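Local coordinates for protein fusolin (Unidentified entomopoxvirus, PDB 4YN2) that crystallises inside infected insect cells as viral spindles that enhance virulence, probably by attacking chitin through its lytic polysaccharide monooxygenase-like domain, at residues A[144-149]-A[211-216]. Numbering follows the deposited sequence.
Sequences PSYYEV and RWQRLD. With NAG (2-acetamido-2-deoxy-beta-D-glucopyranose), chain B; NAG (2-acetamido-2-deoxy-beta-D-glucopyranose), chain C.
Tyr147 lies over Trp212 in an offset stack, the tyrosine ring and the five-membered indole ring 4.0 Å apart at their centroids and tilted by only 8°. Trp212 holds its CG anti to the backbone N (chi1 -176°), which carries the indole across the strand pair. Its CD1 comes within 3.3 Å of Tyr147 CZ. The indole NE1 gives a 2.8 Å hydrogen bond to Ser145 OG, bent and tilted out of the ring plane. That hydroxyl also bonds the carbonyl of His142, a zinc ligand, while Phe136 packs against both stacked rings, so this face is closely filled.

The backbones of antiparallel strands 145-152 and 206-214 pair in the beta-sandwich core of the lytic polysaccharide monooxygenase fold, Tyr146 exchanging two backbone hydrogen bonds with Gln213, and Glu148 two with Arg211.

The face bearing Tyr146, Glu148, Arg211 and Gln213 is more polar, taking in a water and the glycan. Gln213 CB sits over the Tyr146 ring in a CH-pi contact. Arg211 NH1 reaches Glu148 OE1 at 2.9 Å, a salt bridge that meets the oxygen from above the carboxylate plane; Tyr150 OH binds the same oxygen. Glu148 OE2 accepts a hydrogen bond from the amide N2 of the chain B NAG at 2.7 Å, nearly straight at 170°, and a water ties this oxygen to Tyr146 OH. Leu215 CD2 touches Tyr146 CD1 at 3.5 Å and the acetamide O7 of the chain C NAG. The solvent side is the more exposed end, from Pro144 to Leu215 and Asp216, where a water joins Pro144 O to Asp216 OD2, which forms a salt bridge with Arg214 NE at 2.7 Å through its syn lone pair.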
loop_
_atom_site.group_PDB
_atom_site.type_symbol
_atom_site.label_atom_id
_atom_site.label_comp_id
_atom_site.label_asym_id
_atom_site.label_seq_id
_atom_site.Cartn_x
_atom_site.Cartn_y
_atom_site.Cartn_z
ATOM N N PRO A 144 8.092 -13.245 -22.352
ATOM C CA PRO A 144 9.073 -12.707 -21.403
ATOM C C PRO A 144 8.563 -11.469 -20.646
ATOM O O PRO A 144 7.834 -10.636 -21.188
ATOM C CB PRO A 144 10.266 -12.382 -22.304
ATOM C CG PRO A 144 9.652 -12.058 -23.622
ATOM C CD PRO A 144 8.522 -13.034 -23.747
ATOM N N SER A 145 8.955 -11.367 -19.382
ATOM C CA SER A 145 8.606 -10.241 -18.525
ATOM C C SER A 145 9.578 -10.167 -17.357
ATOM O O SER A 145 10.307 -11.118 -17.101
ATOM C CB SER A 145 7.172 -10.388 -18.019
ATOM O OG SER A 145 7.050 -11.539 -17.200
ATOM N N TYR A 146 9.588 -9.050 -16.644
ATOM C CA TYR A 146 10.422 -8.899 -15.454
ATOM C C TYR A 146 9.699 -8.032 -14.447
ATOM O O TYR A 146 8.708 -7.376 -14.776
ATOM C CB TYR A 146 11.820 -8.330 -15.779
ATOM C CG TYR A 146 11.812 -6.948 -16.379
ATOM C CD1 TYR A 146 11.583 -6.761 -17.731
ATOM C CD2 TYR A 146 12.101 -5.828 -15.608
ATOM C CE1 TYR A 146 11.562 -5.491 -18.293
ATOM C CE2 TYR A 146 12.102 -4.555 -16.161
ATOM C CZ TYR A 146 11.855 -4.389 -17.513
ATOM O OH TYR A 146 11.856 -3.146 -18.099
ATOM N N TYR A 147 10.165 -8.094 -13.205
ATOM C CA TYR A 147 9.582 -7.370 -12.092
ATOM C C TYR A 147 10.535 -6.357 -11.520
ATOM O O TYR A 147 11.689 -6.684 -11.293
ATOM C CB TYR A 147 9.209 -8.351 -10.972
ATOM C CG TYR A 147 7.947 -9.126 -11.246
ATOM C CD1 TYR A 147 7.972 -10.287 -12.005
ATOM C CD2 TYR A 147 6.722 -8.689 -10.763
ATOM C CE1 TYR A 147 6.812 -11.012 -12.252
ATOM C CE2 TYR A 147 5.553 -9.396 -11.017
ATOM C CZ TYR A 147 5.597 -10.552 -11.772
ATOM O OH TYR A 147 4.446 -11.255 -12.000
ATOM N N GLU A 148 10.045 -5.146 -11.252
ATOM C CA GLU A 148 10.775 -4.132 -10.516
ATOM C C GLU A 148 9.986 -3.842 -9.283
ATOM O O GLU A 148 8.754 -3.785 -9.354
ATOM C CB GLU A 148 10.989 -2.846 -11.321
ATOM C CG GLU A 148 11.873 -3.012 -12.542
ATOM C CD GLU A 148 11.906 -1.787 -13.429
ATOM O OE1 GLU A 148 11.072 -0.876 -13.225
ATOM O OE2 GLU A 148 12.770 -1.730 -14.330
ATOM N N VAL A 149 10.666 -3.676 -8.151
ATOM C CA VAL A 149 10.027 -3.284 -6.909
ATOM C C VAL A 149 10.714 -2.036 -6.429
ATOM O O VAL A 149 11.946 -1.992 -6.376
ATOM C CB VAL A 149 10.028 -4.374 -5.815
ATOM C CG1 VAL A 149 9.176 -3.942 -4.631
ATOM C CG2 VAL A 149 9.526 -5.703 -6.366
ATOM N N ARG A 211 6.137 -3.266 -10.271
ATOM C CA ARG A 211 5.941 -3.133 -11.701
ATOM C C ARG A 211 6.227 -4.456 -12.370
ATOM O O ARG A 211 7.334 -4.970 -12.236
ATOM C CB ARG A 211 6.854 -2.051 -12.255
ATOM C CG ARG A 211 6.804 -1.883 -13.761
ATOM C CD ARG A 211 7.895 -0.944 -14.207
ATOM N NE ARG A 211 7.858 -0.754 -15.651
ATOM C CZ ARG A 211 8.875 -0.365 -16.408
ATOM N NH1 ARG A 211 10.058 -0.105 -15.865
ATOM N NH2 ARG A 211 8.717 -0.226 -17.720
ATOM N N TRP A 212 5.243 -5.000 -13.086
ATOM C CA TRP A 212 5.409 -6.212 -13.880
ATOM C C TRP A 212 5.412 -5.768 -15.327
ATOM O O TRP A 212 4.376 -5.377 -15.846
ATOM C CB TRP A 212 4.296 -7.206 -13.589
ATOM C CG TRP A 212 4.457 -8.516 -14.295
ATOM C CD1 TRP A 212 5.621 -9.106 -14.694
ATOM C CD2 TRP A 212 3.405 -9.366 -14.742
ATOM N NE1 TRP A 212 5.358 -10.313 -15.282
ATOM C CE2 TRP A 212 4.004 -10.506 -15.318
ATOM C CE3 TRP A 212 2.009 -9.294 -14.681
ATOM C CZ2 TRP A 212 3.259 -11.567 -15.818
ATOM C CZ3 TRP A 212 1.267 -10.338 -15.200
ATOM C CH2 TRP A 212 1.889 -11.461 -15.754
ATOM N N GLN A 213 6.572 -5.773 -15.954
ATOM C CA GLN A 213 6.744 -5.270 -17.304
ATOM C C GLN A 213 6.962 -6.371 -18.318
ATOM O O GLN A 213 7.914 -7.131 -18.189
ATOM C CB GLN A 213 7.948 -4.332 -17.314
ATOM C CG GLN A 213 8.270 -3.693 -18.672
ATOM C CD GLN A 213 7.114 -2.918 -19.234
ATOM O OE1 GLN A 213 6.579 -2.011 -18.592
ATOM N NE2 GLN A 213 6.726 -3.197 -20.460
ATOM N N ARG A 214 6.134 -6.411 -19.363
ATOM C CA ARG A 214 6.337 -7.351 -20.459
ATOM C C ARG A 214 7.421 -6.836 -21.389
ATOM O O ARG A 214 7.453 -5.638 -21.669
ATOM C CB ARG A 214 5.059 -7.545 -21.277
ATOM C CG ARG A 214 3.941 -8.239 -20.540
ATOM C CD ARG A 214 2.657 -8.344 -21.363
ATOM N NE ARG A 214 2.838 -9.067 -22.634
ATOM C CZ ARG A 214 1.923 -9.815 -23.251
ATOM N NH1 ARG A 214 0.722 -9.992 -22.712
ATOM N NH2 ARG A 214 2.212 -10.413 -24.401
ATOM N N LEU A 215 8.278 -7.738 -21.893
ATOM C CA LEU A 215 9.326 -7.385 -22.846
ATOM C C LEU A 215 8.852 -7.727 -24.252
ATOM O O LEU A 215 9.201 -8.774 -24.793
ATOM C CB LEU A 215 10.649 -8.096 -22.547
ATOM C CG LEU A 215 11.168 -8.008 -21.105
ATOM C CD1 LEU A 215 11.211 -9.331 -20.513
ATOM C CD2 LEU A 215 12.564 -7.472 -21.042
ATOM N N ASP A 216 8.021 -6.875 -24.830
ATOM C CA ASP A 216 7.530 -7.104 -26.188
ATOM C C ASP A 216 7.190 -5.758 -26.844
ATOM O O ASP A 216 7.157 -4.740 -26.140
ATOM C CB ASP A 216 6.337 -8.079 -26.171
ATOM C CG ASP A 216 5.151 -7.663 -25.337
ATOM O OD1 ASP A 216 4.803 -6.470 -25.357
ATOM O OD2 ASP A 216 4.523 -8.550 -24.725
HETATM C C1 NAG B . 15.917 -3.778 -14.844
HETATM C C2 NAG B . 16.275 -2.368 -15.306
HETATM C C3 NAG B . 16.070 -2.292 -16.818
HETATM C C4 NAG B . 16.843 -3.405 -17.522
HETATM C C5 NAG B . 16.517 -4.766 -16.916
HETATM C C6 NAG B . 17.345 -5.899 -17.485
HETATM C C7 NAG B . 15.945 -0.292 -14.013
HETATM C C8 NAG B . 14.943 0.560 -13.299
HETATM N N2 NAG B . 15.453 -1.376 -14.634
HETATM O O3 NAG B . 16.559 -1.028 -17.246
HETATM O O4 NAG B . 16.498 -3.449 -18.899
HETATM O O5 NAG B . 16.760 -4.721 -15.504
HETATM O O6 NAG B . 18.733 -5.625 -17.458
HETATM O O7 NAG B . 17.136 -0.001 -14.047
HETATM C C1 NAG C . 17.498 -3.090 -19.806
HETATM C C2 NAG C . 17.091 -3.521 -21.213
HETATM C C3 NAG C . 18.154 -3.046 -22.203
HETATM C C4 NAG C . 18.407 -1.550 -22.042
HETATM C C5 NAG C . 18.773 -1.238 -20.594
HETATM C C6 NAG C . 18.969 0.233 -20.307
HETATM C C7 NAG C . 15.800 -5.607 -21.519
HETATM C C8 NAG C . 15.886 -7.102 -21.625
HETATM N N2 NAG C . 16.957 -4.968 -21.270
HETATM O O3 NAG C . 17.693 -3.328 -23.520
HETATM O O4 NAG C . 19.491 -1.159 -22.874
HETATM O O5 NAG C . 17.717 -1.688 -19.736
HETATM O O6 NAG C . 17.741 0.950 -20.342
HETATM O O7 NAG C . 14.737 -5.008 -21.657
HETATM O O HOH W 1 5.668 -10.771 -23.187
HETATM O O HOH W 2 12.679 -0.884 -16.871
#